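PDB 4HR1: putative uncharacterized protein from Pyrococcus abyssi virus 1, which is of unknown function but folds as a small bromodomain-like helical bundle. Local coordinates for residues Lys12-Leu23 / Leu85-Met96. Sequence-based numbering, arbitrary orientation.
Sequences KISWLRTAIAFL and LEDIKEQIIVEM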
ATOM      1  N   LYS A  12      -2.001  -3.090  -7.996  1.00 37.09           N
ATOM      2  CA  LYS A  12      -1.623  -1.887  -8.728  1.00 37.89           C
ATOM      3  C   LYS A  12      -1.316  -0.728  -7.776  1.00 41.89           C
ATOM      4  O   LYS A  12      -0.320  -0.014  -7.981  1.00 43.10           O
ATOM      5  CB  LYS A  12      -2.710  -1.504  -9.775  1.00 41.79           C
ATOM      6  CG  LYS A  12      -2.889  -2.513 -10.938  1.00 55.06           C
ATOM      7  CD  LYS A  12      -2.073  -2.135 -12.190  1.00 68.57           C
ATOM      8  CE  LYS A  12      -1.653  -3.332 -13.030  1.00 74.81           C
ATOM      9  NZ  LYS A  12      -0.529  -3.002 -13.966  1.00 68.63           N
ATOM     10  N   ILE A  13      -2.158  -0.542  -6.722  1.00 36.19           N
ATOM     11  CA  ILE A  13      -1.948   0.525  -5.725  1.00 34.86           C
ATOM     12  C   ILE A  13      -0.648   0.211  -4.942  1.00 35.60           C
ATOM     13  O   ILE A  13       0.218   1.085  -4.829  1.00 33.89           O
ATOM     14  CB  ILE A  13      -3.202   0.763  -4.798  1.00 38.14           C
ATOM     15  CG1 ILE A  13      -4.460   1.201  -5.615  1.00 37.95           C
ATOM     16  CG2 ILE A  13      -2.890   1.807  -3.701  1.00 38.54           C
ATOM     17  CD1 ILE A  13      -5.890   0.836  -4.948  1.00 31.20           C
ATOM     18  N   SER A  14      -0.494  -1.049  -4.465  1.00 32.43           N
ATOM     19  CA  SER A  14       0.714  -1.488  -3.741  1.00 34.35           C
ATOM     20  C   SER A  14       1.986  -1.226  -4.546  1.00 40.40           C
ATOM     21  O   SER A  14       2.893  -0.590  -4.010  1.00 40.79           O
ATOM     22  CB  SER A  14       0.624  -2.953  -3.324  1.00 39.77           C
ATOM     23  OG  SER A  14      -0.501  -3.172  -2.485  1.00 52.89           O
ATOM     24  N   TRP A  15       2.023  -1.626  -5.852  1.00 36.14           N
ATOM     25  CA  TRP A  15       3.176  -1.372  -6.728  1.00 34.57           C
ATOM     26  C   TRP A  15       3.470   0.100  -6.759  1.00 38.98           C
ATOM     27  O   TRP A  15       4.623   0.504  -6.572  1.00 39.40           O
ATOM     28  CB  TRP A  15       2.915  -1.841  -8.184  1.00 32.01           C
ATOM     29  CG  TRP A  15       4.165  -1.948  -9.011  1.00 30.99           C
ATOM     30  CD1 TRP A  15       4.930  -3.068  -9.181  1.00 33.53           C
ATOM     31  CD2 TRP A  15       4.858  -0.885  -9.689  1.00 30.03           C
ATOM     32  NE1 TRP A  15       6.018  -2.785  -9.971  1.00 32.54           N
ATOM     33  CE2 TRP A  15       6.004  -1.451 -10.293  1.00 33.10           C
ATOM     34  CE3 TRP A  15       4.584   0.483  -9.910  1.00 30.42           C
ATOM     35  CZ2 TRP A  15       6.887  -0.700 -11.084  1.00 31.35           C
ATOM     36  CZ3 TRP A  15       5.479   1.230 -10.663  1.00 30.83           C
ATOM     37  CH2 TRP A  15       6.624   0.644 -11.224  1.00 31.07           C
ATOM     38  N   LEU A  16       2.437   0.908  -7.020  1.00 36.77           N
ATOM     39  CA  LEU A  16       2.588   2.364  -7.130  1.00 37.52           C
ATOM     40  C   LEU A  16       3.082   3.021  -5.831  1.00 42.50           C
ATOM     41  O   LEU A  16       3.944   3.903  -5.898  1.00 41.46           O
ATOM     42  CB  LEU A  16       1.293   3.007  -7.639  1.00 37.87           C
ATOM     43  CG  LEU A  16       0.937   2.740  -9.105  1.00 43.31           C
ATOM     44  CD1 LEU A  16      -0.382   3.320  -9.439  1.00 44.27           C
ATOM     45  CD2 LEU A  16       1.947   3.341 -10.040  1.00 46.51           C
ATOM     46  N   ARG A  17       2.604   2.537  -4.653  1.00 40.43           N
ATOM     47  CA  ARG A  17       3.046   3.061  -3.352  1.00 41.05           C
ATOM     48  C   ARG A  17       4.516   2.711  -3.091  1.00 44.30           C
ATOM     49  O   ARG A  17       5.310   3.603  -2.759  1.00 43.78           O
ATOM     50  CB  ARG A  17       2.133   2.605  -2.203  1.00 42.74           C
ATOM     51  CG  ARG A  17       0.726   3.200  -2.296  1.00 52.13           C
ATOM     52  CD  ARG A  17       0.178   3.571  -0.939  1.00 60.18           C
ATOM     53  NE  ARG A  17      -1.244   3.237  -0.798  1.00 63.24           N
ATOM     54  CZ  ARG A  17      -2.244   4.089  -1.004  1.00 69.85           C
ATOM     55  NH1 ARG A  17      -1.996   5.334  -1.401  1.00 48.51           N
ATOM     56  NH2 ARG A  17      -3.498   3.699  -0.838  1.00 53.83           N
ATOM     57  N   THR A  18       4.888   1.433  -3.335  1.00 39.76           N
ATOM     58  CA  THR A  18       6.250   0.912  -3.193  1.00 39.54           C
ATOM     59  C   THR A  18       7.203   1.655  -4.139  1.00 45.40           C
ATOM     60  O   THR A  18       8.341   1.957  -3.750  1.00 46.09           O
ATOM     61  CB  THR A  18       6.276  -0.603  -3.410  1.00 46.73           C
ATOM     62  OG1 THR A  18       5.149  -1.237  -2.775  1.00 36.20           O
ATOM     63  CG2 THR A  18       7.587  -1.235  -2.951  1.00 47.22           C
ATOM     64  N   ALA A  19       6.713   2.004  -5.354  1.00 41.54           N
ATOM     65  CA  ALA A  19       7.465   2.755  -6.365  1.00 41.12           C
ATOM     66  C   ALA A  19       7.738   4.170  -5.903  1.00 44.82           C
ATOM     67  O   ALA A  19       8.803   4.711  -6.192  1.00 44.85           O
ATOM     68  CB  ALA A  19       6.701   2.770  -7.682  1.00 41.79           C
ATOM     69  N   ILE A  20       6.780   4.776  -5.176  1.00 42.39           N
ATOM     70  CA  ILE A  20       6.924   6.125  -4.609  1.00 42.29           C
ATOM     71  C   ILE A  20       7.926   6.076  -3.440  1.00 44.19           C
ATOM     72  O   ILE A  20       8.808   6.926  -3.371  1.00 44.05           O
ATOM     73  CB  ILE A  20       5.531   6.759  -4.259  1.00 46.12           C
ATOM     74  CG1 ILE A  20       4.843   7.253  -5.557  1.00 46.31           C
ATOM     75  CG2 ILE A  20       5.631   7.925  -3.216  1.00 47.10           C
ATOM     76  CD1 ILE A  20       3.409   7.258  -5.504  1.00 51.14           C
ATOM     77  N   ALA A  21       7.830   5.053  -2.573  1.00 40.50           N
ATOM     78  CA  ALA A  21       8.769   4.829  -1.458  1.00 41.34           C
ATOM     79  C   ALA A  21      10.192   4.728  -2.014  1.00 47.76           C
ATOM     80  O   ALA A  21      11.096   5.394  -1.496  1.00 47.47           O
ATOM     81  CB  ALA A  21       8.413   3.543  -0.703  1.00 41.88           C
ATOM     82  N   PHE A  22      10.362   3.954  -3.122  1.00 45.66           N
ATOM     83  CA  PHE A  22      11.633   3.744  -3.823  1.00 46.02           C
ATOM     84  C   PHE A  22      12.229   5.064  -4.298  1.00 52.80           C
ATOM     85  O   PHE A  22      13.394   5.338  -3.995  1.00 52.70           O
ATOM     86  CB  PHE A  22      11.431   2.773  -4.998  1.00 47.53           C
ATOM     87  CG  PHE A  22      12.686   2.338  -5.718  1.00 48.31           C
ATOM     88  CD1 PHE A  22      13.212   3.098  -6.755  1.00 50.61           C
ATOM     89  CD2 PHE A  22      13.306   1.138  -5.399  1.00 49.99           C
ATOM     90  CE1 PHE A  22      14.357   2.681  -7.438  1.00 51.61           C
ATOM     91  CE2 PHE A  22      14.438   0.715  -6.097  1.00 52.56           C
ATOM     92  CZ  PHE A  22      14.953   1.484  -7.116  1.00 50.19           C
ATOM     93  N   LEU A  23      11.424   5.889  -5.019  1.00 50.89           N
ATOM     94  CA  LEU A  23      11.824   7.205  -5.545  1.00 51.21           C
ATOM     95  C   LEU A  23      12.256   8.166  -4.445  1.00 58.06           C
ATOM     96  O   LEU A  23      13.268   8.851  -4.605  1.00 57.15           O
ATOM     97  CB  LEU A  23      10.670   7.839  -6.321  1.00 50.98           C
ATOM     98  CG  LEU A  23      10.688   7.666  -7.806  1.00 55.24           C
ATOM     99  CD1 LEU A  23       9.286   7.470  -8.315  1.00 55.99           C
ATOM    100  CD2 LEU A  23      11.352   8.851  -8.484  1.00 57.07           C
ATOM    101  N   LEU A  85      -4.585   4.446 -12.929  1.00 36.72           N
ATOM    102  CA  LEU A  85      -3.498   3.797 -12.197  1.00 36.64           C
ATOM    103  C   LEU A  85      -2.331   3.455 -13.136  1.00 42.89           C
ATOM    104  O   LEU A  85      -1.170   3.663 -12.768  1.00 43.38           O
ATOM    105  CB  LEU A  85      -4.018   2.528 -11.490  1.00 36.00           C
ATOM    106  CG  LEU A  85      -4.858   2.723 -10.223  1.00 38.80           C
ATOM    107  CD1 LEU A  85      -5.631   1.427  -9.867  1.00 38.23           C
ATOM    108  CD2 LEU A  85      -3.992   3.170  -9.052  1.00 37.87           C
ATOM    109  N   GLU A  86      -2.654   2.984 -14.381  1.00 39.04           N
ATOM    110  CA  GLU A  86      -1.660   2.643 -15.393  1.00 37.14           C
ATOM    111  C   GLU A  86      -0.979   3.874 -15.923  1.00 40.60           C
ATOM    112  O   GLU A  86       0.225   3.834 -16.127  1.00 40.13           O
ATOM    113  CB  GLU A  86      -2.219   1.699 -16.459  1.00 38.18           C
ATOM    114  CG  GLU A  86      -1.158   0.906 -17.202  1.00 47.66           C
ATOM    115  CD  GLU A  86      -0.339  -0.128 -16.444  1.00 61.62           C
ATOM    116  OE1 GLU A  86       0.729  -0.519 -16.968  1.00 51.51           O
ATOM    117  OE2 GLU A  86      -0.796  -0.615 -15.385  1.00 52.62           O
ATOM    118  N   ASP A  87      -1.697   5.009 -16.007  1.00 40.00           N
ATOM    119  CA  ASP A  87      -1.078   6.283 -16.397  1.00 41.20           C
ATOM    120  C   ASP A  87      -0.125   6.743 -15.303  1.00 45.79           C
ATOM    121  O   ASP A  87       0.941   7.281 -15.615  1.00 46.74           O
ATOM    122  CB  ASP A  87      -2.134   7.374 -16.656  1.00 44.78           C
ATOM    123  CG  ASP A  87      -3.101   7.085 -17.799  1.00 61.96           C
ATOM    124  OD1 ASP A  87      -2.629   6.826 -18.924  1.00 61.64           O
ATOM    125  OD2 ASP A  87      -4.327   7.206 -17.586  1.00 72.43           O
ATOM    126  N   ILE A  88      -0.486   6.497 -14.013  1.00 41.82           N
ATOM    127  CA  ILE A  88       0.361   6.864 -12.871  1.00 41.04           C
ATOM    128  C   ILE A  88       1.682   6.082 -12.948  1.00 40.94           C
ATOM    129  O   ILE A  88       2.756   6.693 -12.867  1.00 39.07           O
ATOM    130  CB  ILE A  88      -0.373   6.763 -11.497  1.00 44.17           C
ATOM    131  CG1 ILE A  88      -1.570   7.779 -11.434  1.00 44.40           C
ATOM    132  CG2 ILE A  88       0.600   7.037 -10.346  1.00 44.51           C
ATOM    133  CD1 ILE A  88      -2.719   7.395 -10.470  1.00 42.66           C
ATOM    134  N   LYS A  89       1.587   4.764 -13.242  1.00 35.02           N
ATOM    135  CA  LYS A  89       2.746   3.893 -13.410  1.00 34.10           C
ATOM    136  C   LYS A  89       3.699   4.475 -14.464  1.00 38.77           C
ATOM    137  O   LYS A  89       4.888   4.619 -14.189  1.00 36.51           O
ATOM    138  CB  LYS A  89       2.308   2.454 -13.728  1.00 34.96           C
ATOM    139  CG  LYS A  89       3.441   1.437 -13.705  1.00 37.80           C
ATOM    140  CD  LYS A  89       2.922   0.011 -13.619  1.00 40.00           C
ATOM    141  CE  LYS A  89       4.062  -0.963 -13.394  1.00 39.77           C
ATOM    142  NZ  LYS A  89       3.583  -2.337 -13.069  1.00 44.66           N
ATOM    143  N   GLU A  90       3.144   4.898 -15.620  1.00 37.75           N
ATOM    144  CA  GLU A  90       3.872   5.500 -16.735  1.00 38.66           C
ATOM    145  C   GLU A  90       4.626   6.734 -16.267  1.00 43.38           C
ATOM    146  O   GLU A  90       5.823   6.851 -16.519  1.00 42.24           O
ATOM    147  CB  GLU A  90       2.876   5.849 -17.866  1.00 40.53           C
ATOM    148  CG  GLU A  90       3.472   5.974 -19.259  1.00 49.65           C
ATOM    149  CD  GLU A  90       3.882   7.357 -19.730  1.00 78.23           C
ATOM    150  OE1 GLU A  90       4.183   7.494 -20.937  1.00 83.54           O
ATOM    151  OE2 GLU A  90       3.907   8.302 -18.908  1.00 80.55           O
ATOM    152  N   GLN A  91       3.938   7.633 -15.539  1.00 42.33           N
ATOM    153  CA  GLN A  91       4.537   8.866 -15.020  1.00 42.65           C
ATOM    154  C   GLN A  91       5.595   8.593 -13.940  1.00 47.25           C
ATOM    155  O   GLN A  91       6.538   9.381 -13.799  1.00 47.68           O
ATOM    156  CB  GLN A  91       3.465   9.835 -14.514  1.00 44.34           C
ATOM    157  CG  GLN A  91       2.483  10.347 -15.564  1.00 64.13           C
ATOM    158  CD  GLN A  91       1.571  11.397 -14.972  1.00 92.30           C
ATOM    159  OE1 GLN A  91       1.762  12.606 -15.168  1.00 92.69           O
ATOM    160  NE2 GLN A  91       0.581  10.969 -14.197  1.00 80.00           N
ATOM    161  N   ILE A  92       5.456   7.476 -13.197  1.00 43.54           N
ATOM    162  CA  ILE A  92       6.430   7.044 -12.184  1.00 43.35           C
ATOM    163  C   ILE A  92       7.762   6.655 -12.877  1.00 46.12           C
ATOM    164  O   ILE A  92       8.824   7.167 -12.484  1.00 45.03           O
ATOM    165  CB  ILE A  92       5.853   5.891 -11.291  1.00 46.86           C
ATOM    166  CG1 ILE A  92       4.742   6.370 -10.292  1.00 47.59           C
ATOM    167  CG2 ILE A  92       6.946   5.067 -10.591  1.00 48.45           C
ATOM    168  CD1 ILE A  92       5.064   7.581  -9.417  1.00 55.21           C
ATOM    169  N   ILE A  93       7.684   5.749 -13.904  1.00 40.82           N
ATOM    170  CA  ILE A  93       8.820   5.225 -14.670  1.00 40.18           C
ATOM    171  C   ILE A  93       9.532   6.382 -15.369  1.00 46.46           C
ATOM    172  O   ILE A  93      10.760   6.505 -15.290  1.00 46.27           O
ATOM    173  CB  ILE A  93       8.377   4.079 -15.627  1.00 42.42           C
ATOM    174  CG1 ILE A  93       7.773   2.898 -14.836  1.00 42.09           C
ATOM    175  CG2 ILE A  93       9.541   3.609 -16.513  1.00 42.39           C
ATOM    176  CD1 ILE A  93       6.760   2.076 -15.556  1.00 47.99           C
ATOM    177  N   VAL A  94       8.739   7.280 -15.965  1.00 44.06           N
ATOM    178  CA  VAL A  94       9.230   8.493 -16.614  1.00 44.41           C
ATOM    179  C   VAL A  94      10.004   9.364 -15.604  1.00 48.00           C
ATOM    180  O   VAL A  94      11.071   9.871 -15.941  1.00 48.65           O
ATOM    181  CB  VAL A  94       8.053   9.239 -17.309  1.00 48.62           C
ATOM    182  CG1 VAL A  94       8.428  10.667 -17.699  1.00 48.25           C
ATOM    183  CG2 VAL A  94       7.574   8.457 -18.534  1.00 48.52           C
ATOM    184  N   GLU A  95       9.479   9.507 -14.368  1.00 44.16           N
ATOM    185  CA  GLU A  95      10.114  10.272 -13.293  1.00 44.06           C
ATOM    186  C   GLU A  95      11.423   9.636 -12.876  1.00 46.54           C
ATOM    187  O   GLU A  95      12.428  10.349 -12.775  1.00 45.37           O
ATOM    188  CB  GLU A  95       9.174  10.464 -12.082  1.00 45.64           C
ATOM    189  CG  GLU A  95       9.750  11.314 -10.950  1.00 54.58           C
ATOM    190  CD  GLU A  95      10.037  12.778 -11.244  1.00 76.58           C
ATOM    191  OE1 GLU A  95       9.654  13.262 -12.335  1.00 56.88           O
ATOM    192  OE2 GLU A  95      10.630  13.450 -10.366  1.00 75.33           O
ATOM    193  N   MET A  96      11.413   8.297 -12.643  1.00 43.21           N
ATOM    194  CA  MET A  96      12.596   7.507 -12.281  1.00 42.46           C
ATOM    195  C   MET A  96      13.709   7.828 -13.295  1.00 53.03           C
ATOM    196  O   MET A  96      14.759   8.332 -12.902  1.00 53.82           O
ATOM    197  CB  MET A  96      12.284   5.991 -12.304  1.00 42.95           C
ATOM    198  CG  MET A  96      11.550   5.482 -11.097  1.00 43.17           C
ATOM    199  SD  MET A  96      11.087   3.757 -11.335  1.00 43.82           S
ATOM    200  CE  MET A  96      10.575   3.382  -9.769  1.00 40.00           C
TER
HETATM  201  O   HOH W   1       1.389  -2.569 -11.670  1.00 48.81           O
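Lys12 NZ has two partners: it gives a 2.8 Å salt-bridging hydrogen bond to Glu86 OE2, met on the syn side of the carboxylate and 15° out of its plane, and it also donates to a water. That same water takes a second bond from Lys89 NZ, 2.6 Å away. With the two ammonium groups close together, the shared water and the charge of Glu86 probably ease their repulsion.

Lys89 also meets Trp15. With CG anti to the backbone N (chi1 -171°) and the rest of the chain extended, it runs over one face of the indole: CE lies 3.5 Å from the centroid of the six-membered ring, a CH-pi contact almost on the normal, while NZ makes a cation-pi contact 3.8 Å from the centroid of the five-membered ring. Trp15 NE1 hydrogen-bonds to Asp116 OD1 on helix 109-119, which probably helps fix the turn of the indole.

Helices 5-30 and 72-98 run side by side in this helical bundle, the short segments pointing the same way at 22°, their axes 10.4 Å apart at the closest approach, and they mesh as knobs into holes. Leu16 is one knob, set among Leu85, Ile88, Lys89 and Ile92; its CD1 comes 3.6 Å from Leu85 CD2, and CD2 rests on the backbone of Lys89. Ile92 answers from the other helix, in the hole formed by Leu16, Ala19, Ile20 and Leu23. Its two branches part: CG2 goes to Ala19 CB at 3.7 Å, and CD1 reaches Ile20 CG1.

Leu23 lies against the CG atoms of Glu95 and Met96. Glu95 turns its carboxylate to Arg98 in a salt bridge, while the extended Met96 carries CE to within 4.0 Å of Phe22 CD1; the Phe22 ring also meets aromatic rings of the other chain of the assembly edge-to-face.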